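Local structure of serine acetyltransferase (Entamoeba histolytica, 3Q1X) at residues Ala9-Leu12 and Tyr13-Leu17. The protein probably catalyses the transfer of an acetyl group to the hydroxyl of L-serine, the step that feeds cysteine biosynthesis. Numbering follows the deposited sequence.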
ATOM      1  N   ALA A   9      11.412   1.391 -31.607  1.00 20.90           N
ATOM      2  CA  ALA A   9       9.980   1.103 -31.756  1.00 21.18           C
ATOM      3  C   ALA A   9       9.711   0.112 -32.882  1.00 21.61           C
ATOM      4  O   ALA A   9       8.794  -0.703 -32.790  1.00 21.38           O
ATOM      5  CB  ALA A   9       9.191   2.379 -31.986  1.00 21.65           C
ATOM      6  N   HIS A  10      10.508   0.196 -33.947  1.00 22.13           N
ATOM      7  CA  HIS A  10      10.424  -0.774 -35.032  1.00 22.42           C
ATOM      8  C   HIS A  10      10.746  -2.194 -34.547  1.00 22.57           C
ATOM      9  O   HIS A  10      10.009  -3.128 -34.863  1.00 23.03           O
ATOM     10  CB  HIS A  10      11.327  -0.389 -36.207  1.00 22.71           C
ATOM     11  CG  HIS A  10      11.332  -1.406 -37.306  1.00 23.84           C
ATOM     12  ND1 HIS A  10      10.260  -1.591 -38.152  1.00 25.43           N
ATOM     13  CD2 HIS A  10      12.264  -2.316 -37.676  1.00 24.37           C
ATOM     14  CE1 HIS A  10      10.537  -2.562 -39.005  1.00 25.29           C
ATOM     15  NE2 HIS A  10      11.746  -3.019 -38.738  1.00 24.58           N
ATOM     16  N   GLN A  11      11.839  -2.343 -33.793  1.00 22.87           N
ATOM     17  CA  GLN A  11      12.254  -3.643 -33.246  1.00 23.13           C
ATOM     18  C   GLN A  11      11.204  -4.221 -32.290  1.00 23.16           C
ATOM     19  O   GLN A  11      10.811  -5.379 -32.431  1.00 23.30           O
ATOM     20  CB  GLN A  11      13.632  -3.563 -32.569  1.00 23.26           C
ATOM     21  CG  GLN A  11      14.042  -4.871 -31.882  1.00 24.68           C
ATOM     22  CD  GLN A  11      15.510  -4.938 -31.491  1.00 29.13           C
ATOM     23  OE1 GLN A  11      16.217  -3.928 -31.471  1.00 31.38           O
ATOM     24  NE2 GLN A  11      15.969  -6.141 -31.151  1.00 31.16           N
ATOM     25  N   LEU A  12      10.753  -3.402 -31.342  1.00 22.96           N
ATOM     26  CA  LEU A  12       9.691  -3.781 -30.402  1.00 23.30           C
ATOM     27  C   LEU A  12       8.399  -4.188 -31.124  1.00 24.20           C
ATOM     28  O   LEU A  12       7.719  -5.139 -30.717  1.00 24.13           O
ATOM     29  CB  LEU A  12       9.421  -2.640 -29.416  1.00 23.10           C
ATOM     30  CG  LEU A  12      10.470  -2.343 -28.336  1.00 22.08           C
ATOM     31  CD1 LEU A  12      10.129  -1.046 -27.604  1.00 21.93           C
ATOM     32  CD2 LEU A  12      10.628  -3.486 -27.337  1.00 22.11           C
ATOM     33  N   TYR A  13       8.072  -3.483 -32.202  1.00 25.09           N
ATOM     34  CA  TYR A  13       6.885  -3.822 -32.985  1.00 26.15           C
ATOM     35  C   TYR A  13       7.000  -5.188 -33.667  1.00 26.36           C
ATOM     36  O   TYR A  13       6.041  -5.973 -33.663  1.00 25.92           O
ATOM     37  CB  TYR A  13       6.570  -2.725 -34.008  1.00 26.64           C
ATOM     38  CG  TYR A  13       5.330  -3.009 -34.824  1.00 29.20           C
ATOM     39  CD1 TYR A  13       4.061  -2.937 -34.249  1.00 30.94           C
ATOM     40  CD2 TYR A  13       5.428  -3.359 -36.172  1.00 31.38           C
ATOM     41  CE1 TYR A  13       2.916  -3.205 -34.998  1.00 32.64           C
ATOM     42  CE2 TYR A  13       4.292  -3.626 -36.928  1.00 33.12           C
ATOM     43  CZ  TYR A  13       3.041  -3.546 -36.334  1.00 33.45           C
ATOM     44  OH  TYR A  13       1.917  -3.810 -37.078  1.00 35.00           O
ATOM     45  N   GLU A  14       8.168  -5.458 -34.251  1.00 26.37           N
ATOM     46  CA  GLU A  14       8.455  -6.739 -34.899  1.00 27.09           C
ATOM     47  C   GLU A  14       8.431  -7.893 -33.897  1.00 26.70           C
ATOM     48  O   GLU A  14       7.968  -8.994 -34.214  1.00 27.29           O
ATOM     49  CB  GLU A  14       9.804  -6.682 -35.625  1.00 27.27           C
ATOM     50  CG  GLU A  14       9.774  -5.924 -36.957  1.00 29.98           C
ATOM     51  CD  GLU A  14       8.885  -6.589 -38.005  1.00 32.71           C
ATOM     52  OE1 GLU A  14       9.104  -7.781 -38.317  1.00 33.18           O
ATOM     53  OE2 GLU A  14       7.966  -5.916 -38.522  1.00 34.67           O
ATOM     54  N   MET A  15       8.931  -7.633 -32.689  1.00 26.18           N
ATOM     55  CA  MET A  15       8.864  -8.605 -31.600  1.00 25.40           C
ATOM     56  C   MET A  15       7.411  -8.883 -31.229  1.00 25.69           C
ATOM     57  O   MET A  15       7.022 -10.039 -31.071  1.00 25.87           O
ATOM     58  CB  MET A  15       9.640  -8.106 -30.382  1.00 25.04           C
ATOM     59  CG  MET A  15      11.148  -8.141 -30.572  1.00 23.50           C
ATOM     60  SD  MET A  15      11.982  -7.059 -29.410  1.00 22.02           S
ATOM     61  CE  MET A  15      12.206  -8.159 -28.028  1.00 20.41           C
ATOM     62  N   TYR A  16       6.618  -7.818 -31.109  1.00 25.98           N
ATOM     63  CA  TYR A  16       5.180  -7.933 -30.851  1.00 26.46           C
ATOM     64  C   TYR A  16       4.502  -8.830 -31.895  1.00 26.69           C
ATOM     65  O   TYR A  16       3.765  -9.747 -31.539  1.00 26.63           O
ATOM     66  CB  TYR A  16       4.546  -6.537 -30.788  1.00 26.31           C
ATOM     67  CG  TYR A  16       3.044  -6.479 -31.021  1.00 26.22           C
ATOM     68  CD1 TYR A  16       2.139  -6.709 -29.981  1.00 26.05           C
ATOM     69  CD2 TYR A  16       2.532  -6.160 -32.281  1.00 26.64           C
ATOM     70  CE1 TYR A  16       0.755  -6.646 -30.202  1.00 24.85           C
ATOM     71  CE2 TYR A  16       1.157  -6.092 -32.512  1.00 26.56           C
ATOM     72  CZ  TYR A  16       0.275  -6.334 -31.471  1.00 24.90           C
ATOM     73  OH  TYR A  16      -1.083  -6.263 -31.706  1.00 25.24           O
ATOM     74  N   LEU A  17       4.788  -8.590 -33.175  1.00 27.14           N
ATOM     75  CA  LEU A  17       4.243  -9.406 -34.264  1.00 27.67           C
ATOM     76  C   LEU A  17       4.605 -10.896 -34.176  1.00 28.05           C
ATOM     77  O   LEU A  17       3.831 -11.763 -34.611  1.00 28.83           O
ATOM     78  CB  LEU A  17       4.676  -8.844 -35.619  1.00 27.78           C
ATOM     79  CG  LEU A  17       3.994  -7.583 -36.151  1.00 27.62           C
ATOM     80  CD1 LEU A  17       4.651  -7.196 -37.463  1.00 29.32           C
ATOM     81  CD2 LEU A  17       2.485  -7.778 -36.331  1.00 28.77           C
TER
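His10 and Glu14, one helical turn apart, run side by side in the same direction, and their contact is a CH-pi one. The Glu14 CG methylene sits over one face of the imidazole, displaced toward the rim, 4.2 Å from the ring centroid and 3.9 Å from His10 NE2. The first torsion of each residue sets this up: CG of His10 is anti to its main-chain nitrogen (chi1 176°), whereas CG of Glu14 is anti to its own carbonyl carbon, which carries it over the ring. Beyond CG the Glu14 chain bends, and its carboxylate plane lies 25° from that of the imidazole. The imidazole nitrogen and the carboxylate do not meet, since His10 NE2 and Glu14 OE2 remain 4.8 Å apart; the ring is instead anchored through ND1, which hydrogen-bonds Glu58, a bond that should restrain rotation of the ring.

Beneath these side chains runs the i+4 to i series of backbone hydrogen bonds of an alpha-helix, within helix 2-18 of the helical region that precedes the left-handed beta-helix of this hexapeptide-repeat enzyme. Tyr13 N donates to Ala9 O with the most bent N-H···O angle of the four, 147°. The next three bonds, from Glu14 N to His10 O, Met15 N to Gln11 O and Tyr16 N to Leu12 O, are straighter. The phenol OH of Tyr16 hydrogen-bonds Asp48, and its ring makes an edge-to-face contact with His24.

Apolar contacts gather around the thioether of Met15. Its SD lies 3.9 Å from Gln11 CG, where the two chains pass at a slant, and 4.3 Å from Leu12 CD2. Gln11 and Met15 both continue onto helix 82-113, meeting Arg101 there, whereas Ala9 and Tyr13 rest on helix 59-79.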